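Local coordinates for cellulose binding domain-containing protein (Clostridium clariflavum, PDB 4B96), which probably binds cellulose through this calcium-containing family 3b carbohydrate-binding module, the C-terminal part of a probable membrane protein of a biomass-sensing system, at residues N11-S15 against L16-A20. Sequence-based numbering, arbitrary orientation. Where two conformers were deposited one is given.
Sequences NEQQS and LYSKA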
loop_
_atom_site.group_PDB
_atom_site.type_symbol
_atom_site.label_atom_id
_atom_site.label_comp_id
_atom_site.label_asym_id
_atom_site.label_seq_id
_atom_site.Cartn_x
_atom_site.Cartn_y
_atom_site.Cartn_z
ATOM N N ASN A 11 6.973 -16.976 -3.448
ATOM C CA ASN A 11 6.108 -18.148 -3.672
ATOM C C ASN A 11 6.832 -19.247 -4.462
ATOM O O ASN A 11 7.051 -19.128 -5.685
ATOM C CB ASN A 11 4.829 -17.744 -4.431
ATOM C CG ASN A 11 3.666 -18.741 -4.240
ATOM O OD1 ASN A 11 3.885 -19.965 -4.119
ATOM N ND2 ASN A 11 2.398 -18.208 -4.217
ATOM N N GLU A 12 7.174 -20.331 -3.769
ATOM C CA GLU A 12 7.957 -21.413 -4.321
ATOM C C GLU A 12 7.217 -22.163 -5.406
ATOM O O GLU A 12 7.837 -22.856 -6.194
ATOM C CB GLU A 12 8.320 -22.422 -3.197
ATOM C CG GLU A 12 9.300 -21.861 -2.174
ATOM C CD GLU A 12 8.643 -21.006 -1.076
ATOM O OE1 GLU A 12 7.412 -20.863 -1.042
ATOM O OE2 GLU A 12 9.373 -20.473 -0.217
ATOM N N GLN A 13 5.885 -22.056 -5.418
ATOM C CA GLN A 13 5.048 -22.704 -6.428
ATOM C C GLN A 13 4.593 -21.703 -7.463
ATOM O O GLN A 13 3.531 -21.056 -7.292
ATOM C CB GLN A 13 3.759 -23.279 -5.802
ATOM C CG GLN A 13 3.943 -24.170 -4.568
ATOM C CD GLN A 13 4.362 -25.568 -4.932
ATOM O OE1 GLN A 13 4.271 -25.961 -6.093
ATOM N NE2 GLN A 13 4.823 -26.331 -3.941
ATOM N N GLN A 14 5.329 -21.586 -8.558
ATOM C CA GLN A 14 4.957 -20.567 -9.537
ATOM C C GLN A 14 4.171 -21.125 -10.729
ATOM O O GLN A 14 3.852 -20.394 -11.638
ATOM C CB GLN A 14 6.171 -19.754 -9.971
ATOM C CG GLN A 14 6.565 -18.748 -8.866
ATOM C CD GLN A 14 7.638 -17.821 -9.302
ATOM O OE1 GLN A 14 7.878 -17.643 -10.504
ATOM N NE2 GLN A 14 8.314 -17.196 -8.323
ATOM N N SER A 15 3.888 -22.425 -10.727
ATOM C CA SER A 15 2.978 -23.018 -11.747
ATOM C C SER A 15 1.562 -22.498 -11.477
ATOM O O SER A 15 1.183 -22.316 -10.319
ATOM C CB SER A 15 2.939 -24.525 -11.599
ATOM O OG SER A 15 4.156 -25.077 -12.051
ATOM N N LEU A 16 0.786 -22.267 -12.535
ATOM C CA LEU A 16 -0.579 -21.766 -12.366
ATOM C C LEU A 16 -1.416 -22.811 -11.586
ATOM O O LEU A 16 -2.199 -22.468 -10.725
ATOM C CB LEU A 16 -1.209 -21.500 -13.746
ATOM C CG LEU A 16 -0.586 -20.348 -14.544
ATOM C CD1 LEU A 16 -1.528 -19.959 -15.646
ATOM C CD2 LEU A 16 -0.323 -19.149 -13.564
ATOM N N TYR A 17 -1.257 -24.094 -11.914
ATOM C CA TYR A 17 -1.961 -25.142 -11.166
ATOM C C TYR A 17 -1.065 -25.797 -10.119
ATOM O O TYR A 17 -0.004 -26.314 -10.449
ATOM C CB TYR A 17 -2.506 -26.191 -12.137
ATOM C CG TYR A 17 -3.575 -25.597 -13.038
ATOM C CD1 TYR A 17 -4.879 -25.484 -12.599
ATOM C CD2 TYR A 17 -3.273 -25.119 -14.308
ATOM C CE1 TYR A 17 -5.889 -24.932 -13.412
ATOM C CE2 TYR A 17 -4.272 -24.560 -15.138
ATOM C CZ TYR A 17 -5.575 -24.468 -14.671
ATOM O OH TYR A 17 -6.577 -23.917 -15.448
ATOM N N SER A 18 -1.482 -25.793 -8.860
ATOM C CA SER A 18 -0.604 -26.286 -7.814
ATOM C C SER A 18 -1.438 -26.872 -6.683
ATOM O O SER A 18 -2.483 -26.332 -6.359
ATOM C CB SER A 18 0.251 -25.113 -7.288
ATOM O OG SER A 18 1.029 -25.521 -6.182
ATOM N N LYS A 19 -0.944 -27.918 -6.034
ATOM C CA LYS A 19 -1.640 -28.472 -4.869
ATOM C C LYS A 19 -1.455 -27.628 -3.620
ATOM O O LYS A 19 -2.239 -27.743 -2.664
ATOM C CB LYS A 19 -1.222 -29.906 -4.618
ATOM C CG LYS A 19 -1.792 -30.798 -5.701
ATOM C CD LYS A 19 -1.536 -32.285 -5.457
ATOM C CE LYS A 19 -1.985 -33.122 -6.644
ATOM N NZ LYS A 19 -1.902 -34.563 -6.233
ATOM N N ALA A 20 -0.452 -26.752 -3.628
ATOM C CA ALA A 20 -0.202 -25.935 -2.470
ATOM C C ALA A 20 -0.047 -24.486 -2.907
ATOM O O ALA A 20 0.535 -24.189 -3.970
ATOM C CB ALA A 20 1.044 -26.431 -1.699
#
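Gln13 and Ser18 face each other across a surface loop of the CBM3 beta-sandwich, where the chain leaves strand 5-9 and turns through the short strand 17-18 into strand 20-29. The touch is mainly van der Waals: Gln13 CG lies 3.5 Å from Ala20 O, and Gln13 CB is 3.6 Å from Ser18 OG. Chi1 (-51°) sets CG beside the backbone N and against the turn, and the bend at chi2 then swings the amide, bringing Gln13 OE1 within 3.3 Å of Ser18 OG. A side chain with two methylenes before a flat amide suits this partly exposed site, apolar against the turn and polar at its end.

Polar side chains fix the backbone on each side. Asn11 closes an Asx turn, its OD1 accepting from Gln13 N at 3.2 Å, with the donor tilted 26° from the carbonyl plane. Farther out, Gln117 NE2 donates to the carbonyls of Gln13 and Ser15, tying the loop to the segment beyond strand 115-116, whose Asn116 binds the calcium ion. Serine is short enough to reach the backbone of its own turn: with OG anti to the backbone N (chi1 174°), the hydroxyl of this buried residue points two residues ahead, and Ser18 OG donates to Ala20 O at 2.6 Å.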